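Local coordinates for D-methionine-binding lipoprotein MetQ (Escherichia coli, PDB 4YAH), which serves as the substrate-binding component of an ATP-driven, binding protein-dependent permease that imports D-methionine, at residues Y250-D253 and E254-E257; L146-L149 and Q150-G153. All blocks are in the same frame, centred on the assembly; numbering follows the deposited sequence.

The two contacts illustrate how one helix begins and another ends: contact 1 starts helix 253-262 with a serine N-cap, whereas contact 2 finishes helix 139-151 with a glycine in a Schellman motif. They belong to different lobes of the binding protein, the first packed against the six-stranded sheet through strand 103-111, the second against strand 219-220 of the five-stranded sheet. Their centres lie about 32 Å apart and their nearest atoms about 20 Å, so they do not touch. The bound methionine sits between them, about 9 Å from the side chain of Tyr-250 and about 10 Å from that of Leu-148. Helix 139-151 also carries the pocket residues Asn-141 and Arg-144, upstream of contact 2.

Contact 1: Y250-D253 and E254-E257; sequences YQSD and EVYE
Val-255 reaches back to both Ser-252 and Tyr-250. With CG1 anti to the backbone N (chi1 169°), its CG2 lies beside that nitrogen and meets Ser-252 OG at 3.3 Å, while CG1 approaches the ring of Tyr-250, 3.9 Å from CD2, the two side chains crossing at about a right angle. Its CB also comes within 3.2 Å of Tyr-250 O. Cut back to an alanine, Val-255 would probably leave a gap beside the Tyr-250 ring and strip Ser-252 OG of its CG2 contact. That hydroxyl has two tasks: Ser-252 OG donates to Ala-249 O in the preceding helix and accepts weakly from Val-255 N at 3.4 Å. Ser-252 O takes a straighter bond from Tyr-256 N, 3.0 Å and 166°, in the carbonyl plane. Asp-253 follows with its own carbonyl, whose O receives Glu-257 N at 2.9 Å and has Glu-257 CG leaning against it at 3.2 Å. The carboxylates of Asp-253 and Glu-254, the latter in a salt bridge with Lys-51, lie at the start of the helix, where negative charge is likely to be favourable. The serine N-cap thus opens helix 253-262 two residues after helix 241-250, past an inverse gamma turn centred on Gln-251.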
loop_
_atom_site.group_PDB
_atom_site.type_symbol
_atom_site.label_atom_id
_atom_site.label_comp_id
_atom_site.label_asym_id
_atom_site.label_seq_id
_atom_site.Cartn_x
_atom_site.Cartn_y
_atom_site.Cartn_z
ATOM N N TYR A 250 -4.921 2.318 -16.931
ATOM C CA TYR A 250 -4.384 2.743 -15.644
ATOM C C TYR A 250 -3.021 3.428 -15.826
ATOM O O TYR A 250 -2.711 4.440 -15.179
ATOM C CB TYR A 250 -4.266 1.539 -14.724
ATOM C CG TYR A 250 -4.287 1.860 -13.236
ATOM C CD1 TYR A 250 -5.351 1.463 -12.448
ATOM C CD2 TYR A 250 -3.249 2.541 -12.628
ATOM C CE1 TYR A 250 -5.389 1.731 -11.092
ATOM C CE2 TYR A 250 -3.281 2.814 -11.260
ATOM C CZ TYR A 250 -4.360 2.414 -10.509
ATOM O OH TYR A 250 -4.420 2.678 -9.152
ATOM N N GLN A 251 -2.192 2.851 -16.692
ATOM C CA GLN A 251 -0.867 3.386 -16.965
ATOM C C GLN A 251 -0.942 4.534 -17.978
ATOM O O GLN A 251 -0.416 4.438 -19.097
ATOM C CB GLN A 251 0.043 2.271 -17.480
ATOM C CG GLN A 251 0.167 1.116 -16.516
ATOM C CD GLN A 251 1.119 0.039 -17.021
ATOM O OE1 GLN A 251 1.356 -0.083 -18.227
ATOM N NE2 GLN A 251 1.669 -0.750 -16.097
ATOM N N SER A 252 -1.602 5.616 -17.574
ATOM C CA SER A 252 -1.835 6.750 -18.460
ATOM C C SER A 252 -1.505 8.045 -17.754
ATOM O O SER A 252 -1.521 8.105 -16.530
ATOM C CB SER A 252 -3.283 6.768 -18.945
ATOM O OG SER A 252 -4.205 6.936 -17.869
ATOM N N ASP A 253 -1.207 9.079 -18.528
ATOM C CA ASP A 253 -0.913 10.388 -17.957
ATOM C C ASP A 253 -2.091 10.907 -17.139
ATOM O O ASP A 253 -1.898 11.533 -16.103
ATOM C CB ASP A 253 -0.564 11.396 -19.055
ATOM C CG ASP A 253 0.756 11.085 -19.744
ATOM O OD1 ASP A 253 1.613 10.410 -19.134
ATOM O OD2 ASP A 253 0.939 11.528 -20.899
ATOM N N GLU A 254 -3.308 10.633 -17.592
ATOM C CA GLU A 254 -4.491 11.119 -16.906
ATOM C C GLU A 254 -4.549 10.544 -15.492
ATOM O O GLU A 254 -4.855 11.249 -14.528
ATOM C CB GLU A 254 -5.742 10.749 -17.701
ATOM C CG GLU A 254 -6.972 11.532 -17.329
ATOM C CD GLU A 254 -8.096 11.337 -18.324
ATOM O OE1 GLU A 254 -7.802 11.034 -19.502
ATOM O OE2 GLU A 254 -9.273 11.483 -17.927
ATOM N N VAL A 255 -4.200 9.268 -15.366
ATOM C CA VAL A 255 -4.251 8.601 -14.078
ATOM C C VAL A 255 -3.110 9.122 -13.202
ATOM O O VAL A 255 -3.313 9.386 -12.011
ATOM C CB VAL A 255 -4.198 7.056 -14.237
ATOM C CG1 VAL A 255 -3.990 6.370 -12.897
ATOM C CG2 VAL A 255 -5.467 6.548 -14.855
ATOM N N TYR A 256 -1.923 9.294 -13.775
ATOM C CA TYR A 256 -0.812 9.822 -12.999
ATOM C C TYR A 256 -1.145 11.202 -12.450
ATOM O O TYR A 256 -0.887 11.504 -11.283
ATOM C CB TYR A 256 0.480 9.916 -13.822
ATOM C CG TYR A 256 1.513 10.727 -13.085
ATOM C CD1 TYR A 256 2.161 10.203 -11.976
ATOM C CD2 TYR A 256 1.795 12.033 -13.456
ATOM C CE1 TYR A 256 3.082 10.947 -11.266
ATOM C CE2 TYR A 256 2.718 12.789 -12.755
ATOM C CZ TYR A 256 3.359 12.239 -11.662
ATOM O OH TYR A 256 4.278 12.982 -10.953
ATOM N N GLU A 257 -1.719 12.040 -13.298
ATOM C CA GLU A 257 -1.983 13.416 -12.907
ATOM C C GLU A 257 -2.960 13.459 -11.739
ATOM O O GLU A 257 -2.762 14.232 -10.786
ATOM C CB GLU A 257 -2.509 14.217 -14.098
ATOM C CG GLU A 257 -1.423 14.561 -15.121
ATOM C CD GLU A 257 -0.227 15.273 -14.499
ATOM O OE1 GLU A 257 -0.432 16.080 -13.566
ATOM O OE2 GLU A 257 0.919 15.014 -14.931
#

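Contact 2: L146-L149 and Q150-G153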
loop_
_atom_site.group_PDB
_atom_site.type_symbol
_atom_site.label_atom_id
_atom_site.label_comp_id
_atom_site.label_asym_id
_atom_site.label_seq_id
_atom_site.Cartn_x
_atom_site.Cartn_y
_atom_site.Cartn_z
ATOM N N LEU A 146 9.529 -1.523 10.030
ATOM C CA LEU A 146 10.700 -1.644 10.896
ATOM C C LEU A 146 11.954 -1.123 10.197
ATOM O O LEU A 146 12.799 -0.477 10.827
ATOM C CB LEU A 146 10.885 -3.090 11.336
ATOM C CG LEU A 146 9.790 -3.637 12.246
ATOM C CD1 LEU A 146 10.086 -5.061 12.549
ATOM C CD2 LEU A 146 9.687 -2.848 13.539
ATOM N N LEU A 147 12.084 -1.375 8.894
ATOM C CA LEU A 147 13.217 -0.832 8.153
ATOM C C LEU A 147 13.188 0.699 8.162
ATOM O O LEU A 147 14.233 1.332 8.238
ATOM C CB LEU A 147 13.224 -1.370 6.721
ATOM C CG LEU A 147 13.591 -2.848 6.670
ATOM C CD1 LEU A 147 13.257 -3.394 5.284
ATOM C CD2 LEU A 147 15.053 -3.076 7.019
ATOM N N LEU A 148 11.987 1.283 8.119
ATOM C CA LEU A 148 11.863 2.737 8.145
ATOM C C LEU A 148 12.261 3.284 9.522
ATOM O O LEU A 148 12.970 4.299 9.614
ATOM C CB LEU A 148 10.441 3.165 7.759
ATOM C CG LEU A 148 10.170 4.674 7.738
ATOM C CD1 LEU A 148 11.177 5.424 6.889
ATOM C CD2 LEU A 148 8.773 4.956 7.225
ATOM N N LEU A 149 11.829 2.604 10.583
ATOM C CA LEU A 149 12.175 3.001 11.943
ATOM C C LEU A 149 13.685 2.896 12.159
ATOM O O LEU A 149 14.264 3.674 12.928
ATOM C CB LEU A 149 11.430 2.133 12.952
ATOM C CG LEU A 149 9.913 2.355 12.950
ATOM C CD1 LEU A 149 9.215 1.385 13.894
ATOM C CD2 LEU A 149 9.527 3.779 13.293
ATOM N N GLN A 150 14.315 1.938 11.485
ATOM C CA GLN A 150 15.770 1.798 11.556
ATOM C C GLN A 150 16.440 2.939 10.785
ATOM O O GLN A 150 17.421 3.531 11.247
ATOM C CB GLN A 150 16.220 0.436 11.005
ATOM C CG GLN A 150 17.752 0.283 10.932
ATOM C CD GLN A 150 18.176 -1.109 10.493
ATOM O OE1 GLN A 150 18.756 -1.859 11.273
ATOM N NE2 GLN A 150 17.886 -1.454 9.245
ATOM N N LYS A 151 15.908 3.238 9.604
ATOM C CA LYS A 151 16.441 4.306 8.772
ATOM C C LYS A 151 16.494 5.641 9.515
ATOM O O LYS A 151 17.454 6.402 9.357
ATOM C CB LYS A 151 15.606 4.437 7.505
ATOM C CG LYS A 151 15.958 5.593 6.589
ATOM C CD LYS A 151 14.931 5.674 5.467
ATOM C CE LYS A 151 14.907 7.034 4.785
ATOM N NZ LYS A 151 16.114 7.251 3.947
ATOM N N VAL A 152 15.463 5.936 10.301
ATOM C CA VAL A 152 15.426 7.210 11.022
ATOM C C VAL A 152 16.107 7.102 12.385
ATOM O O VAL A 152 16.086 8.054 13.169
ATOM C CB VAL A 152 13.965 7.720 11.166
ATOM C CG1 VAL A 152 13.346 7.852 9.789
ATOM C CG2 VAL A 152 13.119 6.796 12.042
ATOM N N GLY A 153 16.709 5.947 12.664
ATOM C CA GLY A 153 17.599 5.792 13.812
ATOM C C GLY A 153 16.970 5.438 15.153
ATOM O O GLY A 153 17.639 5.490 16.194
HETATM O O HOH W 1 16.728 0.559 7.367
#
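Leu-146 opens the final turns of helix 139-151, its O accepting from Gln-150 N at 2.9 Å; the helix then closes in a Schellman motif, with Gly-153 at positive phi (86°) and its N bonded to Gln-150 O. Leu-147 comes next, and its carbonyl serves two donors. Lys-151 N binds Leu-147 O at 2.9 Å as the regular helical bond, and a water donates to the same Leu-147 O at 2.8 Å. This water in turn accepts from Gln-150 NE2 at 3.0 Å, bridging main chain and amide. Gln-150 is stretched out beyond CG (chi2 175°) and runs beside Leu-147, pointing the same way, so that NE2 lies 4.0 Å from Leu-147 CD2. The other end of the amide, OE1, accepts from Leu-157 N, so both ends of the group are held and its rotation is probably fixed. Leu-148 has CG opposite its backbone N, and the turn at chi2 (53°) brings CD1 back to within 4.0 Å of Lys-151 CD. Thus the lysine contributes aliphatic chain to the leucine while its NZ forms a salt bridge with Asp-222. Leu-148 O accepts from Val-152 N at 3.1 Å, a bond that still follows the helical pattern. On the buried side, Leu-148, Leu-149 and Val-152 all rest on Phe-219 of strand 219-220, which ties the helix end to the five-stranded sheet. Beyond this, Leu-149 O, pointing along the helix like its predecessors, has Val-152 CG2 3.4 Å away.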